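Local coordinates for uncharacterized protein (PDB 3P02) that is of unknown function but pairs a probably E-set-like N-terminal beta domain with a C-terminal domain built on a large antiparallel sheet, at residues L80-L85 with K121-L126. Residues are numbered along the deposited sequence; the frame is centred on the assembly and turned at random.
Sequences LYFREL and KWALPL
Arg83 and Trp122 face each other across a short parallel pairing between strand 83-84 and the start of strand 122-130. Their side chains run alongside each other on one face of the sheet. With CG anti to its own carbonyl carbon (chi1 -64°), the arginine chain bends at chi3 and turns its guanidinium so that one face receives Trp122 CH2, which sits over the centre of the group, 3.6 Å from Arg83 CZ. The two planes are tilted 40° apart, so this is an inclined contact, while Glu84 O approaches the edge of the indole, 3.5 Å from Trp122 CE3. Leu85, crossing the tryptophan side chain at about a right angle, sets CD1 against Trp122 CB.

Three backbone bonds zip the strands together: Arg83 N to Lys121 O (2.8 Å), Ala123 N to Arg83 O and Leu85 N to Ala123 O. Before this ladder, a water links Tyr81 O to Lys121 N. Lys121 passes over one face of the Phe82 ring, its NZ 5.0 Å from the ring centroid in a cation-pi contact, and reaches Leu80 O at 2.7 Å in a weak hydrogen bond. Phe82 CB also packs on Ala123 CB at 3.9 Å.

Farther out, Gln120 OE1 holds Arg83 NH1 and the carbonyl of Asp117 takes Trp122 NE1, holding the two side chains in place, while Asn70 of helix 65-74 receives Phe82 N. Strand 83-84 is thus added to the mixed sheet by main-chain bonds, and the Lys121 ammonium probably gains electrostatic stabilisation from the Phe82 ring beneath it.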
ATOM      1  N   LEU A  80      12.765  -2.230   7.081  1.00 11.31           N
ATOM      2  CA  LEU A  80      12.128  -2.592   5.808  1.00 10.59           C
ATOM      3  C   LEU A  80      11.196  -3.807   5.926  1.00 14.22           C
ATOM      4  O   LEU A  80      10.539  -4.181   4.956  1.00 12.61           O
ATOM      5  CB  LEU A  80      13.230  -2.965   4.799  1.00 10.72           C
ATOM      6  CG  LEU A  80      14.333  -1.923   4.488  1.00 13.60           C
ATOM      7  CD1 LEU A  80      15.166  -2.419   3.296  1.00 13.94           C
ATOM      8  CD2 LEU A  80      13.726  -0.561   4.142  1.00 14.65           C
ATOM      9  N   TYR A  81      11.204  -4.454   7.085  1.00 10.40           N
ATOM     10  CA  TYR A  81      10.487  -5.728   7.245  1.00 10.04           C
ATOM     11  C   TYR A  81       8.986  -5.602   7.201  1.00 11.20           C
ATOM     12  O   TYR A  81       8.395  -4.632   7.712  1.00 12.32           O
ATOM     13  CB  TYR A  81      10.858  -6.378   8.575  1.00 11.98           C
ATOM     14  CG  TYR A  81      12.252  -6.961   8.705  1.00 12.21           C
ATOM     15  CD1 TYR A  81      13.209  -6.784   7.704  1.00 12.28           C
ATOM     16  CD2 TYR A  81      12.610  -7.708   9.822  1.00 14.60           C
ATOM     17  CE1 TYR A  81      14.489  -7.343   7.818  1.00 12.93           C
ATOM     18  CE2 TYR A  81      13.894  -8.224   9.969  1.00 16.44           C
ATOM     19  CZ  TYR A  81      14.822  -8.065   8.953  1.00 22.27           C
ATOM     20  OH  TYR A  81      16.071  -8.628   9.106  1.00 21.44           O
ATOM     21  N   PHE A  82       8.370  -6.659   6.660  1.00  8.92           N
ATOM     22  CA  PHE A  82       6.923  -6.815   6.729  1.00  9.81           C
ATOM     23  C   PHE A  82       6.602  -7.213   8.154  1.00 13.43           C
ATOM     24  O   PHE A  82       7.326  -8.029   8.756  1.00 14.64           O
ATOM     25  CB  PHE A  82       6.433  -7.931   5.778  1.00 12.51           C
ATOM     26  CG  PHE A  82       6.617  -7.632   4.319  1.00 14.28           C
ATOM     27  CD1 PHE A  82       5.714  -6.827   3.639  1.00 17.47           C
ATOM     28  CD2 PHE A  82       7.663  -8.205   3.605  1.00 15.86           C
ATOM     29  CE1 PHE A  82       5.891  -6.550   2.280  1.00 18.65           C
ATOM     30  CE2 PHE A  82       7.831  -7.933   2.246  1.00 18.39           C
ATOM     31  CZ  PHE A  82       6.954  -7.102   1.596  1.00 16.65           C
ATOM     32  N   ARG A  83       5.518  -6.661   8.687  1.00 10.85           N
ATOM     33  CA  ARG A  83       5.002  -7.015  10.003  1.00 10.08           C
ATOM     34  C   ARG A  83       3.788  -7.872   9.808  1.00 10.88           C
ATOM     35  O   ARG A  83       3.031  -7.645   8.862  1.00 10.25           O
ATOM     36  CB  ARG A  83       4.615  -5.740  10.783  1.00 10.99           C
ATOM     37  CG  ARG A  83       5.823  -4.837  11.069  1.00 18.27           C
ATOM     38  CD  ARG A  83       5.435  -3.576  11.813  1.00 20.62           C
ATOM     39  NE  ARG A  83       4.805  -3.865  13.107  1.00 25.32           N
ATOM     40  CZ  ARG A  83       4.327  -2.936  13.933  1.00 39.41           C
ATOM     41  NH1 ARG A  83       4.416  -1.650  13.620  1.00 27.26           N
ATOM     42  NH2 ARG A  83       3.755  -3.287  15.075  1.00 22.33           N
ATOM     43  N   GLU A  84       3.588  -8.864  10.683  1.00 10.56           N
ATOM     44  CA  GLU A  84       2.406  -9.699  10.568  1.00  8.86           C
ATOM     45  C   GLU A  84       1.146  -8.868  10.755  1.00 12.92           C
ATOM     46  O   GLU A  84       1.014  -8.158  11.754  1.00 11.84           O
ATOM     47  CB  GLU A  84       2.454 -10.853  11.581  1.00 10.71           C
ATOM     48  CG  GLU A  84       1.245 -11.771  11.480  1.00 12.71           C
ATOM     49  CD  GLU A  84       1.230 -12.835  12.566  1.00 21.50           C
ATOM     50  OE1 GLU A  84       2.285 -13.462  12.795  1.00 17.80           O
ATOM     51  OE2 GLU A  84       0.172 -13.028  13.204  1.00 22.01           O
ATOM     52  N   LEU A  85       0.202  -8.988   9.810  1.00  8.82           N
ATOM     53  CA  LEU A  85      -1.053  -8.268   9.928  1.00  8.82           C
ATOM     54  C   LEU A  85      -1.833  -8.782  11.164  1.00 11.56           C
ATOM     55  O   LEU A  85      -2.128  -9.985  11.235  1.00 10.55           O
ATOM     56  CB  LEU A  85      -1.883  -8.482   8.640  1.00  7.67           C
ATOM     57  CG  LEU A  85      -3.241  -7.765   8.617  1.00 10.26           C
ATOM     58  CD1 LEU A  85      -3.047  -6.244   8.602  1.00  8.87           C
ATOM     59  CD2 LEU A  85      -4.062  -8.187   7.396  1.00  9.36           C
ATOM     60  N   LYS A 121       4.514  -1.801   6.697  1.00 11.33           N
ATOM     61  CA  LYS A 121       4.221  -2.790   5.643  1.00 10.24           C
ATOM     62  C   LYS A 121       3.659  -4.014   6.332  1.00 12.46           C
ATOM     63  O   LYS A 121       4.380  -4.637   7.113  1.00 13.92           O
ATOM     64  CB  LYS A 121       5.490  -3.171   4.833  1.00 13.53           C
ATOM     65  CG  LYS A 121       5.991  -2.052   3.936  1.00 25.10           C
ATOM     66  CD  LYS A 121       7.024  -2.516   2.891  1.00 28.73           C
ATOM     67  CE  LYS A 121       8.232  -3.125   3.550  1.00 22.80           C
ATOM     68  NZ  LYS A 121       9.428  -3.166   2.655  1.00 14.30           N
ATOM     69  N   TRP A 122       2.397  -4.340   6.084  1.00 10.01           N
ATOM     70  CA  TRP A 122       1.759  -5.474   6.745  1.00 10.05           C
ATOM     71  C   TRP A 122       1.675  -6.663   5.822  1.00 12.22           C
ATOM     72  O   TRP A 122       1.472  -6.501   4.609  1.00 11.47           O
ATOM     73  CB  TRP A 122       0.343  -5.072   7.206  1.00  8.28           C
ATOM     74  CG  TRP A 122       0.347  -3.883   8.118  1.00  9.35           C
ATOM     75  CD1 TRP A 122       0.103  -2.582   7.777  1.00 12.11           C
ATOM     76  CD2 TRP A 122       0.654  -3.886   9.519  1.00  8.93           C
ATOM     77  NE1 TRP A 122       0.250  -1.769   8.881  1.00 12.73           N
ATOM     78  CE2 TRP A 122       0.580  -2.545   9.968  1.00 12.63           C
ATOM     79  CE3 TRP A 122       1.016  -4.897  10.440  1.00 10.02           C
ATOM     80  CZ2 TRP A 122       0.816  -2.189  11.299  1.00 11.23           C
ATOM     81  CZ3 TRP A 122       1.269  -4.545  11.765  1.00 10.90           C
ATOM     82  CH2 TRP A 122       1.174  -3.205  12.182  1.00 11.66           C
ATOM     83  N   ALA A 123       1.736  -7.857   6.386  1.00  9.77           N
ATOM     84  CA  ALA A 123       1.597  -9.032   5.536  1.00  9.35           C
ATOM     85  C   ALA A 123       0.889 -10.151   6.265  1.00 11.11           C
ATOM     86  O   ALA A 123       1.030 -10.312   7.469  1.00 10.96           O
ATOM     87  CB  ALA A 123       2.975  -9.499   5.038  1.00 10.52           C
ATOM     88  N   LEU A 124       0.162 -10.960   5.504  1.00  8.38           N
ATOM     89  CA  LEU A 124      -0.568 -12.107   6.017  1.00  7.52           C
ATOM     90  C   LEU A 124      -0.018 -13.388   5.341  1.00 10.96           C
ATOM     91  O   LEU A 124      -0.268 -13.612   4.149  1.00 10.43           O
ATOM     92  CB  LEU A 124      -2.083 -11.929   5.757  1.00  8.28           C
ATOM     93  CG  LEU A 124      -2.974 -13.105   6.147  1.00 12.82           C
ATOM     94  CD1 LEU A 124      -2.862 -13.433   7.660  1.00 13.50           C
ATOM     95  CD2 LEU A 124      -4.440 -12.850   5.728  1.00 13.33           C
ATOM     96  N   PRO A 125       0.794 -14.170   6.095  1.00 10.43           N
ATOM     97  CA  PRO A 125       1.392 -15.385   5.528  1.00 10.22           C
ATOM     98  C   PRO A 125       0.478 -16.590   5.779  1.00 14.99           C
ATOM     99  O   PRO A 125       0.124 -16.867   6.921  1.00 13.75           O
ATOM    100  CB  PRO A 125       2.732 -15.477   6.287  1.00 11.22           C
ATOM    101  CG  PRO A 125       2.417 -14.943   7.670  1.00 13.52           C
ATOM    102  CD  PRO A 125       1.264 -13.922   7.480  1.00 10.48           C
ATOM    103  N   LEU A 126       0.050 -17.281   4.718  1.00 12.26           N
ATOM    104  CA  LEU A 126      -0.911 -18.377   4.850  1.00 11.33           C
ATOM    105  C   LEU A 126      -0.419 -19.633   4.233  1.00 13.68           C
ATOM    106  O   LEU A 126       0.067 -19.573   3.107  1.00 13.69           O
ATOM    107  CB  LEU A 126      -2.228 -18.007   4.117  1.00 12.88           C
ATOM    108  CG  LEU A 126      -2.877 -16.710   4.499  1.00 18.31           C
ATOM    109  CD1 LEU A 126      -4.048 -16.429   3.585  1.00 19.93           C
ATOM    110  CD2 LEU A 126      -3.354 -16.768   5.927  1.00 21.12           C
TER
HETATM  111  O   HOH W   1       6.680  -2.193   8.287  1.00 31.69           O